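Cellulase (Bacillus sp. BG-CS10, PDB 5E09) probably hydrolyses internal beta-1,4-glucosidic bonds of cellulose with a family 5 glycoside hydrolase barrel that is followed by two further modules, the last a family 46 carbohydrate-binding module. Local coordinates at residues R339-E344 / Q362-N368; I249-F253 / F295-L300; F501-V505 / T525-N529; F447-F453 / G493-I497. One frame throughout, in Å; residues are numbered along the deposited sequence.

Contact 1 of 4, residues R339-E344 / Q362-N368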
loop_
_atom_site.group_PDB
_atom_site.type_symbol
_atom_site.label_atom_id
_atom_site.label_comp_id
_atom_site.label_asym_id
_atom_site.label_seq_id
_atom_site.Cartn_x
_atom_site.Cartn_y
_atom_site.Cartn_z
ATOM N N ARG A 339 2.514 -19.687 -2.274
ATOM C CA ARG A 339 1.254 -19.210 -2.831
ATOM C C ARG A 339 0.029 -19.708 -2.065
ATOM O O ARG A 339 0.014 -20.832 -1.561
ATOM C CB ARG A 339 1.147 -19.620 -4.304
ATOM C CG ARG A 339 2.263 -19.054 -5.170
ATOM C CD ARG A 339 1.784 -18.774 -6.588
ATOM N NE ARG A 339 0.748 -17.743 -6.623
ATOM C CZ ARG A 339 0.154 -17.326 -7.735
ATOM N NH1 ARG A 339 0.494 -17.852 -8.907
ATOM N NH2 ARG A 339 -0.781 -16.383 -7.679
ATOM N N SER A 340 -0.987 -18.852 -1.978
ATOM C CA SER A 340 -2.287 -19.217 -1.422
ATOM C C SER A 340 -3.313 -19.312 -2.533
ATOM O O SER A 340 -3.246 -18.568 -3.513
ATOM C CB SER A 340 -2.758 -18.197 -0.380
ATOM O OG SER A 340 -1.903 -18.182 0.744
ATOM N N ALA A 341 -4.262 -20.227 -2.384
ATOM C CA ALA A 341 -5.390 -20.273 -3.295
ATOM C C ALA A 341 -6.273 -19.060 -3.034
ATOM O O ALA A 341 -6.343 -18.551 -1.910
ATOM C CB ALA A 341 -6.177 -21.561 -3.129
ATOM N N THR A 342 -6.925 -18.582 -4.083
ATOM C CA THR A 342 -7.868 -17.488 -3.946
ATOM C C THR A 342 -9.135 -17.897 -4.680
ATOM O O THR A 342 -9.263 -19.044 -5.105
ATOM C CB THR A 342 -7.304 -16.159 -4.506
ATOM O OG1 THR A 342 -7.056 -16.291 -5.910
ATOM C CG2 THR A 342 -6.001 -15.786 -3.813
ATOM N N ALA A 343 -10.072 -16.968 -4.817
ATOM C CA ALA A 343 -11.267 -17.203 -5.615
ATOM C C ALA A 343 -11.644 -15.918 -6.348
ATOM O O ALA A 343 -11.101 -14.854 -6.055
ATOM C CB ALA A 343 -12.412 -17.688 -4.742
ATOM N N GLU A 344 -12.574 -16.017 -7.294
ATOM C CA GLU A 344 -12.987 -14.872 -8.101
ATOM C C GLU A 344 -13.555 -13.743 -7.244
ATOM O O GLU A 344 -13.593 -12.590 -7.669
ATOM C CB GLU A 344 -14.018 -15.301 -9.145
ATOM C CG GLU A 344 -15.273 -15.914 -8.548
ATOM C CD GLU A 344 -16.265 -16.369 -9.604
ATOM O OE1 GLU A 344 -16.177 -15.885 -10.755
ATOM O OE2 GLU A 344 -17.133 -17.212 -9.281
ATOM N N GLN A 362 -15.748 -19.786 -8.652
ATOM C CA GLN A 362 -14.490 -20.102 -9.312
ATOM C C GLN A 362 -13.321 -19.915 -8.349
ATOM O O GLN A 362 -13.076 -18.817 -7.851
ATOM C CB GLN A 362 -14.313 -19.237 -10.566
ATOM C CG GLN A 362 -13.012 -19.469 -11.319
ATOM C CD GLN A 362 -12.936 -20.847 -11.950
ATOM O OE1 GLN A 362 -11.978 -21.589 -11.724
ATOM N NE2 GLN A 362 -13.945 -21.196 -12.749
ATOM N N LEU A 363 -12.618 -21.006 -8.076
ATOM C CA LEU A 363 -11.421 -20.975 -7.252
ATOM C C LEU A 363 -10.193 -20.738 -8.125
ATOM O O LEU A 363 -10.171 -21.135 -9.288
ATOM C CB LEU A 363 -11.274 -22.288 -6.479
ATOM C CG LEU A 363 -11.701 -22.362 -5.013
ATOM C CD1 LEU A 363 -12.984 -21.577 -4.744
ATOM C CD2 LEU A 363 -11.860 -23.828 -4.608
ATOM N N HIS A 364 -9.186 -20.071 -7.569
ATOM C CA HIS A 364 -7.871 -19.987 -8.194
ATOM C C HIS A 364 -6.903 -20.719 -7.290
ATOM O O HIS A 364 -6.399 -20.144 -6.329
ATOM C CB HIS A 364 -7.406 -18.540 -8.389
ATOM C CG HIS A 364 -8.417 -17.656 -9.046
ATOM N ND1 HIS A 364 -9.066 -18.002 -10.216
ATOM C CD2 HIS A 364 -8.876 -16.427 -8.714
ATOM C CE1 HIS A 364 -9.889 -17.032 -10.561
ATOM N NE2 HIS A 364 -9.793 -16.062 -9.668
ATOM N N LEU A 365 -6.646 -21.983 -7.599
ATOM C CA LEU A 365 -5.935 -22.857 -6.675
ATOM C C LEU A 365 -4.456 -22.505 -6.544
ATOM O O LEU A 365 -3.853 -22.738 -5.494
ATOM C CB LEU A 365 -6.100 -24.316 -7.110
ATOM C CG LEU A 365 -7.529 -24.843 -6.951
ATOM C CD1 LEU A 365 -7.650 -26.248 -7.514
ATOM C CD2 LEU A 365 -7.962 -24.807 -5.487
ATOM N N HIS A 366 -3.885 -21.936 -7.605
ATOM C CA HIS A 366 -2.475 -21.542 -7.617
ATOM C C HIS A 366 -1.555 -22.691 -7.193
ATOM O O HIS A 366 -0.614 -22.492 -6.423
ATOM C CB HIS A 366 -2.241 -20.327 -6.705
ATOM C CG HIS A 366 -2.962 -19.087 -7.144
ATOM N ND1 HIS A 366 -3.450 -18.156 -6.252
ATOM C CD2 HIS A 366 -3.266 -18.624 -8.380
ATOM C CE1 HIS A 366 -4.029 -17.173 -6.921
ATOM N NE2 HIS A 366 -3.931 -17.433 -8.211
ATOM N N GLY A 367 -1.843 -23.893 -7.685
ATOM C CA GLY A 367 -1.018 -25.050 -7.387
ATOM C C GLY A 367 -1.355 -25.743 -6.076
ATOM O O GLY A 367 -0.738 -26.747 -5.725
ATOM N N ASN A 368 -2.330 -25.210 -5.348
ATOM C CA ASN A 368 -2.761 -25.824 -4.096
ATOM C C ASN A 368 -3.970 -26.716 -4.312
ATOM O O ASN A 368 -4.485 -26.818 -5.424
ATOM C CB ASN A 368 -3.083 -24.758 -3.048
ATOM C CG ASN A 368 -1.863 -23.972 -2.625
ATOM O OD1 ASN A 368 -0.759 -24.513 -2.564
ATOM N ND2 ASN A 368 -2.052 -22.683 -2.336
#

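Contact 2 of 4, residues I249-F253 / F295-L300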
loop_
_atom_site.group_PDB
_atom_site.type_symbol
_atom_site.label_atom_id
_atom_site.label_comp_id
_atom_site.label_asym_id
_atom_site.label_seq_id
_atom_site.Cartn_x
_atom_site.Cartn_y
_atom_site.Cartn_z
ATOM N N ILE A 249 2.782 -5.621 -12.495
ATOM C CA ILE A 249 3.703 -6.252 -11.542
ATOM C C ILE A 249 4.814 -7.057 -12.249
ATOM O O ILE A 249 6.027 -6.877 -11.984
ATOM C CB ILE A 249 2.942 -7.172 -10.576
ATOM C CG1 ILE A 249 2.026 -6.333 -9.677
ATOM C CG2 ILE A 249 3.914 -8.012 -9.758
ATOM C CD1 ILE A 249 1.041 -7.140 -8.869
ATOM N N ILE A 250 4.391 -7.930 -13.158
ATOM C CA ILE A 250 5.318 -8.806 -13.868
ATOM C C ILE A 250 6.383 -8.022 -14.636
ATOM O O ILE A 250 7.573 -8.292 -14.487
ATOM C CB ILE A 250 4.564 -9.741 -14.834
ATOM C CG1 ILE A 250 3.830 -10.824 -14.043
ATOM C CG2 ILE A 250 5.521 -10.383 -15.829
ATOM C CD1 ILE A 250 3.080 -11.796 -14.908
ATOM N N ASP A 251 5.956 -7.052 -15.439
ATOM C CA ASP A 251 6.883 -6.228 -16.211
ATOM C C ASP A 251 7.835 -5.456 -15.298
ATOM O O ASP A 251 9.074 -5.503 -15.474
ATOM C CB ASP A 251 6.118 -5.247 -17.111
ATOM C CG ASP A 251 5.268 -5.950 -18.164
ATOM O OD1 ASP A 251 5.483 -7.158 -18.407
ATOM O OD2 ASP A 251 4.388 -5.291 -18.759
ATOM N N THR A 252 7.254 -4.757 -14.320
ATOM C CA THR A 252 8.047 -3.941 -13.406
ATOM C C THR A 252 9.190 -4.741 -12.801
ATOM O O THR A 252 10.374 -4.373 -12.916
ATOM C CB THR A 252 7.194 -3.361 -12.263
ATOM O OG1 THR A 252 6.167 -2.518 -12.805
ATOM C CG2 THR A 252 8.063 -2.554 -11.310
ATOM N N PHE A 253 8.856 -5.860 -12.175
ATOM C CA PHE A 253 9.900 -6.551 -11.441
ATOM C C PHE A 253 10.741 -7.459 -12.334
ATOM O O PHE A 253 11.836 -7.860 -11.954
ATOM C CB PHE A 253 9.282 -7.279 -10.257
ATOM C CG PHE A 253 8.821 -6.329 -9.182
ATOM C CD1 PHE A 253 9.745 -5.705 -8.363
ATOM C CD2 PHE A 253 7.484 -6.001 -9.049
ATOM C CE1 PHE A 253 9.345 -4.801 -7.394
ATOM C CE2 PHE A 253 7.069 -5.100 -8.080
ATOM C CZ PHE A 253 8.003 -4.497 -7.249
ATOM N N PHE A 295 -0.408 -12.165 -5.187
ATOM C CA PHE A 295 0.273 -12.152 -6.477
ATOM C C PHE A 295 1.634 -11.437 -6.401
ATOM O O PHE A 295 2.687 -11.993 -6.772
ATOM C CB PHE A 295 -0.635 -11.486 -7.508
ATOM C CG PHE A 295 -0.175 -11.643 -8.922
ATOM C CD1 PHE A 295 -0.514 -12.768 -9.655
ATOM C CD2 PHE A 295 0.574 -10.652 -9.531
ATOM C CE1 PHE A 295 -0.098 -12.908 -10.971
ATOM C CE2 PHE A 295 0.990 -10.783 -10.842
ATOM C CZ PHE A 295 0.655 -11.911 -11.565
ATOM N N LEU A 296 1.600 -10.207 -5.895
ATOM C CA LEU A 296 2.801 -9.387 -5.758
ATOM C C LEU A 296 3.921 -10.101 -5.005
ATOM O O LEU A 296 5.059 -10.180 -5.489
ATOM C CB LEU A 296 2.471 -8.072 -5.045
ATOM C CG LEU A 296 3.669 -7.164 -4.746
ATOM C CD1 LEU A 296 4.392 -6.781 -6.033
ATOM C CD2 LEU A 296 3.248 -5.920 -3.972
ATOM N N ILE A 297 3.610 -10.616 -3.817
ATOM C CA ILE A 297 4.663 -11.220 -3.010
ATOM C C ILE A 297 5.161 -12.527 -3.646
ATOM O O ILE A 297 6.356 -12.839 -3.563
ATOM C CB ILE A 297 4.199 -11.446 -1.563
ATOM C CG1 ILE A 297 3.982 -10.087 -0.895
ATOM C CG2 ILE A 297 5.239 -12.239 -0.778
ATOM C CD1 ILE A 297 3.362 -10.155 0.480
ATOM N N HIS A 298 4.274 -13.264 -4.316
ATOM C CA HIS A 298 4.735 -14.417 -5.087
ATOM C C HIS A 298 5.820 -14.009 -6.081
ATOM O O HIS A 298 6.900 -14.620 -6.132
ATOM C CB HIS A 298 3.588 -15.088 -5.839
ATOM C CG HIS A 298 4.041 -16.093 -6.854
ATOM N ND1 HIS A 298 4.949 -17.088 -6.562
ATOM C CD2 HIS A 298 3.704 -16.260 -8.157
ATOM C CE1 HIS A 298 5.155 -17.823 -7.640
ATOM N NE2 HIS A 298 4.412 -17.342 -8.622
ATOM N N HIS A 299 5.552 -12.970 -6.868
ATOM C CA HIS A 299 6.510 -12.630 -7.921
ATOM C C HIS A 299 7.793 -11.971 -7.377
ATOM O O HIS A 299 8.891 -12.151 -7.948
ATOM C CB HIS A 299 5.830 -11.765 -8.975
ATOM C CG HIS A 299 4.953 -12.553 -9.899
ATOM N ND1 HIS A 299 5.460 -13.346 -10.907
ATOM C CD2 HIS A 299 3.608 -12.708 -9.938
ATOM C CE1 HIS A 299 4.464 -13.941 -11.540
ATOM N NE2 HIS A 299 3.330 -13.571 -10.975
ATOM N N LEU A 300 7.670 -11.262 -6.256
ATOM C CA LEU A 300 8.849 -10.730 -5.569
ATOM C C LEU A 300 9.743 -11.866 -5.098
ATOM O O LEU A 300 10.971 -11.807 -5.238
ATOM C CB LEU A 300 8.461 -9.855 -4.376
ATOM C CG LEU A 300 7.690 -8.563 -4.659
ATOM C CD1 LEU A 300 7.382 -7.822 -3.364
ATOM C CD2 LEU A 300 8.449 -7.673 -5.640
#

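Contact 3 of 4, residues F501-V505 / T525-N529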
loop_
_atom_site.group_PDB
_atom_site.type_symbol
_atom_site.label_atom_id
_atom_site.label_comp_id
_atom_site.label_asym_id
_atom_site.label_seq_id
_atom_site.Cartn_x
_atom_site.Cartn_y
_atom_site.Cartn_z
ATOM N N PHE A 501 -15.711 16.750 -5.647
ATOM C CA PHE A 501 -16.455 16.367 -6.844
ATOM C C PHE A 501 -17.208 17.565 -7.413
ATOM O O PHE A 501 -17.145 17.837 -8.612
ATOM C CB PHE A 501 -17.436 15.231 -6.548
ATOM C CG PHE A 501 -18.355 14.899 -7.703
ATOM C CD1 PHE A 501 -17.933 14.063 -8.727
ATOM C CD2 PHE A 501 -19.642 15.415 -7.756
ATOM C CE1 PHE A 501 -18.772 13.752 -9.783
ATOM C CE2 PHE A 501 -20.489 15.105 -8.813
ATOM C CZ PHE A 501 -20.051 14.274 -9.830
ATOM N N PHE A 502 -17.913 18.285 -6.551
ATOM C CA PHE A 502 -18.754 19.382 -7.019
ATOM C C PHE A 502 -17.958 20.585 -7.532
ATOM O O PHE A 502 -18.421 21.292 -8.426
ATOM C CB PHE A 502 -19.714 19.823 -5.915
ATOM C CG PHE A 502 -20.821 18.848 -5.663
ATOM C CD1 PHE A 502 -21.706 18.512 -6.675
ATOM C CD2 PHE A 502 -20.982 18.269 -4.417
ATOM C CE1 PHE A 502 -22.731 17.609 -6.446
ATOM C CE2 PHE A 502 -22.005 17.377 -4.181
ATOM C CZ PHE A 502 -22.881 17.046 -5.196
ATOM N N ASN A 503 -16.761 20.804 -6.990
ATOM C CA ASN A 503 -15.903 21.896 -7.450
ATOM C C ASN A 503 -15.492 21.746 -8.913
ATOM O O ASN A 503 -14.971 22.685 -9.509
ATOM C CB ASN A 503 -14.636 22.007 -6.591
ATOM C CG ASN A 503 -14.918 22.489 -5.178
ATOM O OD1 ASN A 503 -15.947 23.112 -4.905
ATOM N ND2 ASN A 503 -14.000 22.195 -4.266
ATOM N N GLU A 504 -15.707 20.568 -9.492
ATOM C CA GLU A 504 -15.283 20.336 -10.867
ATOM C C GLU A 504 -16.422 19.853 -11.757
ATOM O O GLU A 504 -16.205 19.111 -12.709
ATOM C CB GLU A 504 -14.112 19.341 -10.905
ATOM C CG GLU A 504 -12.881 19.852 -10.156
ATOM C CD GLU A 504 -11.671 18.937 -10.272
ATOM O OE1 GLU A 504 -11.370 18.475 -11.396
ATOM O OE2 GLU A 504 -11.017 18.684 -9.234
ATOM N N VAL A 505 -17.638 20.284 -11.448
ATOM C CA VAL A 505 -18.764 20.028 -12.336
ATOM C C VAL A 505 -19.522 21.316 -12.648
ATOM O O VAL A 505 -19.716 22.170 -11.779
ATOM C CB VAL A 505 -19.750 18.972 -11.754
ATOM C CG1 VAL A 505 -19.066 17.623 -11.597
ATOM C CG2 VAL A 505 -20.310 19.419 -10.430
ATOM N N THR A 525 -29.913 10.935 -9.960
ATOM C CA THR A 525 -29.724 12.169 -10.716
ATOM C C THR A 525 -29.497 13.372 -9.808
ATOM O O THR A 525 -30.232 13.582 -8.853
ATOM C CB THR A 525 -30.933 12.447 -11.645
ATOM O OG1 THR A 525 -31.134 11.325 -12.512
ATOM C CG2 THR A 525 -30.692 13.692 -12.495
ATOM N N LEU A 526 -28.461 14.147 -10.104
ATOM C CA LEU A 526 -28.202 15.390 -9.386
ATOM C C LEU A 526 -28.542 16.592 -10.262
ATOM O O LEU A 526 -28.311 16.579 -11.464
ATOM C CB LEU A 526 -26.739 15.478 -8.940
ATOM C CG LEU A 526 -26.148 14.331 -8.114
ATOM C CD1 LEU A 526 -24.707 14.642 -7.727
ATOM C CD2 LEU A 526 -26.990 14.058 -6.880
ATOM N N SER A 527 -29.110 17.620 -9.655
ATOM C CA SER A 527 -29.221 18.920 -10.293
ATOM C C SER A 527 -28.404 19.890 -9.464
ATOM O O SER A 527 -28.732 20.158 -8.307
ATOM C CB SER A 527 -30.679 19.370 -10.403
ATOM O OG SER A 527 -31.398 18.539 -11.295
ATOM N N LYS A 528 -27.316 20.380 -10.044
ATOM C CA LYS A 528 -26.445 21.331 -9.365
ATOM C C LYS A 528 -26.631 22.743 -9.902
ATOM O O LYS A 528 -26.574 22.979 -11.111
ATOM C CB LYS A 528 -24.973 20.936 -9.500
ATOM C CG LYS A 528 -24.036 22.069 -9.085
ATOM C CD LYS A 528 -22.588 21.647 -9.022
ATOM C CE LYS A 528 -21.669 22.828 -8.715
ATOM N NZ LYS A 528 -21.545 23.776 -9.859
ATOM N N ASN A 529 -26.851 23.677 -8.986
ATOM C CA ASN A 529 -26.895 25.092 -9.313
ATOM C C ASN A 529 -26.237 25.899 -8.200
ATOM O O ASN A 529 -26.703 25.897 -7.051
ATOM C CB ASN A 529 -28.331 25.543 -9.543
ATOM C CG ASN A 529 -28.408 26.840 -10.304
ATOM O OD1 ASN A 529 -28.720 27.878 -9.739
ATOM N ND2 ASN A 529 -28.087 26.792 -11.588
#

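Contact 4 of 4, residues F447-F453 / G493-I497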
loop_
_atom_site.group_PDB
_atom_site.type_symbol
_atom_site.label_atom_id
_atom_site.label_comp_id
_atom_site.label_asym_id
_atom_site.label_seq_id
_atom_site.Cartn_x
_atom_site.Cartn_y
_atom_site.Cartn_z
ATOM N N PHE A 447 -23.238 17.295 1.181
ATOM C CA PHE A 447 -24.186 16.490 0.422
ATOM C C PHE A 447 -24.041 14.986 0.665
ATOM O O PHE A 447 -22.967 14.406 0.499
ATOM C CB PHE A 447 -24.056 16.786 -1.072
ATOM C CG PHE A 447 -25.217 16.289 -1.879
ATOM C CD1 PHE A 447 -26.355 17.065 -2.028
ATOM C CD2 PHE A 447 -25.180 15.036 -2.474
ATOM C CE1 PHE A 447 -27.438 16.604 -2.761
ATOM C CE2 PHE A 447 -26.252 14.570 -3.209
ATOM C CZ PHE A 447 -27.382 15.354 -3.355
ATOM N N ALA A 448 -25.145 14.364 1.056
ATOM C CA ALA A 448 -25.187 12.923 1.229
ATOM C C ALA A 448 -26.534 12.357 0.790
ATOM O O ALA A 448 -27.586 12.834 1.207
ATOM C CB ALA A 448 -24.903 12.552 2.678
ATOM N N ILE A 449 -26.485 11.339 -0.060
ATOM C CA ILE A 449 -27.665 10.602 -0.484
ATOM C C ILE A 449 -28.043 9.543 0.537
ATOM O O ILE A 449 -27.258 8.637 0.797
ATOM C CB ILE A 449 -27.424 9.913 -1.831
ATOM C CG1 ILE A 449 -26.926 10.931 -2.859
ATOM C CG2 ILE A 449 -28.686 9.191 -2.295
ATOM C CD1 ILE A 449 -26.241 10.309 -4.056
ATOM N N PRO A 450 -29.240 9.653 1.128
ATOM C CA PRO A 450 -29.710 8.582 2.013
ATOM C C PRO A 450 -29.748 7.259 1.259
ATOM O O PRO A 450 -30.261 7.194 0.141
ATOM C CB PRO A 450 -31.113 9.043 2.418
ATOM C CG PRO A 450 -31.082 10.531 2.260
ATOM C CD PRO A 450 -30.183 10.787 1.076
ATOM N N ALA A 451 -29.184 6.219 1.856
ATOM C CA ALA A 451 -28.989 4.965 1.146
ATOM C C ALA A 451 -29.472 3.766 1.941
ATOM O O ALA A 451 -29.191 3.639 3.131
ATOM C CB ALA A 451 -27.522 4.792 0.793
ATOM N N HIS A 452 -30.211 2.892 1.271
ATOM C CA HIS A 452 -30.544 1.592 1.823
ATOM C C HIS A 452 -29.665 0.569 1.126
ATOM O O HIS A 452 -29.985 0.106 0.029
ATOM C CB HIS A 452 -32.027 1.271 1.633
ATOM C CG HIS A 452 -32.946 2.243 2.306
ATOM N ND1 HIS A 452 -33.140 2.260 3.672
ATOM C CD2 HIS A 452 -33.728 3.226 1.803
ATOM C CE1 HIS A 452 -34.000 3.215 3.979
ATOM N NE2 HIS A 452 -34.371 3.817 2.863
ATOM N N PHE A 453 -28.541 0.241 1.755
ATOM C CA PHE A 453 -27.542 -0.620 1.139
ATOM C C PHE A 453 -28.029 -2.063 1.031
ATOM O O PHE A 453 -27.623 -2.798 0.119
ATOM C CB PHE A 453 -26.227 -0.560 1.925
ATOM C CG PHE A 453 -25.523 0.772 1.826
ATOM C CD1 PHE A 453 -24.882 1.147 0.655
ATOM C CD2 PHE A 453 -25.501 1.643 2.902
ATOM C CE1 PHE A 453 -24.238 2.365 0.556
ATOM C CE2 PHE A 453 -24.857 2.867 2.812
ATOM C CZ PHE A 453 -24.227 3.228 1.638
ATOM N N GLY A 493 -25.826 4.912 6.904
ATOM C CA GLY A 493 -26.750 4.654 5.814
ATOM C C GLY A 493 -26.810 5.764 4.781
ATOM O O GLY A 493 -27.896 6.252 4.456
ATOM N N GLU A 494 -25.653 6.174 4.263
ATOM C CA GLU A 494 -25.642 7.246 3.268
ATOM C C GLU A 494 -24.442 7.159 2.337
ATOM O O GLU A 494 -23.469 6.488 2.640
ATOM C CB GLU A 494 -25.658 8.612 3.959
ATOM C CG GLU A 494 -24.433 8.866 4.834
ATOM C CD GLU A 494 -24.501 10.182 5.594
ATOM O OE1 GLU A 494 -25.588 10.803 5.639
ATOM O OE2 GLU A 494 -23.460 10.595 6.148
ATOM N N ILE A 495 -24.529 7.831 1.195
ATOM C CA ILE A 495 -23.382 8.002 0.316
ATOM C C ILE A 495 -23.055 9.484 0.201
ATOM O O ILE A 495 -23.848 10.266 -0.315
ATOM C CB ILE A 495 -23.625 7.428 -1.093
ATOM C CG1 ILE A 495 -23.912 5.927 -1.022
ATOM C CG2 ILE A 495 -22.415 7.688 -1.974
ATOM C CD1 ILE A 495 -24.286 5.315 -2.359
ATOM N N VAL A 496 -21.884 9.869 0.691
ATOM C CA VAL A 496 -21.449 11.258 0.639
ATOM C C VAL A 496 -20.916 11.607 -0.747
ATOM O O VAL A 496 -20.162 10.837 -1.333
ATOM C CB VAL A 496 -20.352 11.541 1.693
ATOM C CG1 VAL A 496 -19.809 12.957 1.546
ATOM C CG2 VAL A 496 -20.889 11.308 3.095
ATOM N N ILE A 497 -21.325 12.755 -1.276
ATOM C CA ILE A 497 -20.696 13.305 -2.473
ATOM C C ILE A 497 -19.890 14.537 -2.058
ATOM O O ILE A 497 -20.445 15.499 -1.522
ATOM C CB ILE A 497 -21.724 13.675 -3.548
ATOM C CG1 ILE A 497 -22.693 12.514 -3.784
ATOM C CG2 ILE A 497 -21.020 14.033 -4.846
ATOM C CD1 ILE A 497 -22.042 11.300 -4.441
HETATM O O HOH W 1 -20.347 17.465 0.124
#

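Contact 1 of 4, residues R339-E344 / Q362-N368
Residues 342-343 pair antiparallel with the end of strand 359-364: T342 and H364 form a hydrogen-bonded pair, T342 N to H364 O 2.8 Å and H364 N to T342 O 2.7 Å, and A343 faces L363 as a non-hydrogen-bonded pair. Beyond the pair, L365-N368 make a type I' turn that folds back on residues 339-341. H366 is gripped from two directions. Its ND1 donates an almost straight bond to S340 O (2.8 Å, 172°) lying in the ring plane, while the R339 guanidinium stacks flat on one ring face, centres 3.8 Å apart and planes 16° apart. Bends at chi2 and chi3 carry the R339 chain over the ring, and its NE reaches a salt bridge with E294 of helix 286-302. This is the edge of a four-stranded sheet in the X2-type module, where the chain arrives from the catalytic barrel. With an alanine here instead of H366, S340 O would probably lose its side-chain donor and the R339 guanidinium the surface it lies on. N368 ND2 adds a bond to R339 O, 2.9 Å, approaching from above the carbonyl plane. On the face of T342, OG1 sits 3.3 Å from H364 CD2, at the edge of that ring. At the far end E344 N binds Q362 O, and E344 OE2 accepts a hydrogen bond from Q362 N, 3.0 Å, which comes from above the carboxylate plane.

Contact 2 of 4, residues I249-F253 / F295-L300
F253 lies under the isobutyl group of L300, whose CD2 stands over the middle of the ring, 3.4 Å from its centroid and 10° off the normal, a close CH-pi contact. L296 CD1 reaches the same ring obliquely, 3.8 Å from F253 CE2, and also meets I249 CG2. A leucine in place of F253 would probably leave the L300 methyl without its aromatic face and open a gap beside L296. I249 extends its CD1 to the edge of the F295 ring, 3.6 Å from CD2, and I250 CD1 comes to the same edge near CZ. With CG beside the backbone N (chi1 -77°), the H299 side chain is brought up to I250, whose CG1 rests over one imidazole face, 4.2 Å from the ring centroid. No hydrogen bond crosses the interface; it is hydrophobic packing between two helix segments running in roughly the same direction, with a crossing angle of -31° and axes 10.3 Å apart. These belong to helices 243-261 and 286-302, on the outside of the TIM barrel. F253 and L300 both press on L269 of strand 267-272, L296 touches F272 of that strand, and F253 meets Y225 of strand 219-225 edge-to-face.

Contact 3 of 4, residues F501-V505 / T525-N529
F502 and K528 lie alongside with their side chains running opposite ways, F502 CD1 4.0 Å from K528 CD, and with V505 and L526 they make the close part of this contact. The L526 side chain runs about perpendicular to that of F502 and brings CD1 to 3.8 Å from F502 CE1, reaching the ring obliquely. V505 CG2 presses on the lysine chain from the other segment, 3.5 Å from K528 CD. F501 takes a smaller part: its CE2 comes no nearer than 4.4 Å to L526 CD1. K528 is extended as far as CE, chi1 167° placing CG opposite the backbone N, and then bends at chi4 (-71°), turning the amine to V505 O at 3.1 Å. The donor is tilted 25° from that carbonyl plane. K528 NZ also forms a salt bridge with D507, just beyond V505. The loose side is the turn itself: N503 and E504 point away from the strand into exposed positions. The segments belong to the C-terminal carbohydrate-binding module, where helix 499-502 and the turn after it pack against strand 521-529 of a large antiparallel sheet. V533 of the adjacent strand 532-536 touches both F502 and L526, while V505 rests on I510 of strand 509-516. The chemistry is thus divided along one side chain: the methylenes of K528 take part in the apolar packing, while its amine is shared between a backbone carbonyl and the D507 carboxylate, which probably keeps it positively charged and fixes the turn against the sheet.

Contact 4 of 4, residues F447-F453 / G493-I497
I449 and I495 face each other as an antiparallel hydrogen-bonded pair, I449 N to I495 O and I495 N to I449 O both 2.9 Å. I497 N reaches F447 O on one side of it and A451 N reaches G493 O on the other; the strands run antiparallel, the angle between their directions being 160°. A water accepts from F447 N, 3.1 Å, and donates to I497 O. The side chains divide between two faces. On that of F447, I449, I495 and I497, the F447 ring runs beside the I497 side chain in the same direction, its edge at CD2 meeting I497 CG1 at 3.8 Å; I449 CD1 comes to the same CG1. F453, after the strand, returns to cover the end: its CZ lies 3.8 Å from I495 CG1, and the ring edge meets E494 O in plane, at 3.5 Å from CZ. A451 CB lies over one face of that ring, toward its rim. On the opposite face A448 CB touches E494 OE1, the carboxylate being swung there by chi1 62°, which sets CG between the backbone N and the carbonyl carbon. Further out, G493 and E494 form a G1 beta bulge opposite V489 of strand 486-489, with the glycine at positive phi. Strand 436-443 flanks 447-452 on its other side, and V458 of strand 458-465 packs on both F453 and I495. The chemistry implies two different sides to this strand pair: buried aromatic and aliphatic groups on the isoleucine face, and on the other the partly exposed A448, P450, E494 and V496.

How the contacts relate
Along the chain the contacts follow the modules, contact 2 in the catalytic barrel, contact 1 in the X2-type module, then contacts 4 and 3 in the C-terminal carbohydrate-binding module. Contacts 1 and 2 have centres about 17 Å apart and touch, R339 CD lying 3.5 Å from H298 CG, so helix 286-302 serves both the barrel packing and the junction with the next module. Contacts 3 and 4, centres about 16 Å apart, both reach one antiparallel sheet, with helix 499-502 following strand 494-497 in the chain, and meet where F502 CE2 lies 3.5 Å from I497 CG2. The two pairs do not touch: nearest atoms of contacts 1 and 4 are about 19 Å apart, consistent with a modular enzyme.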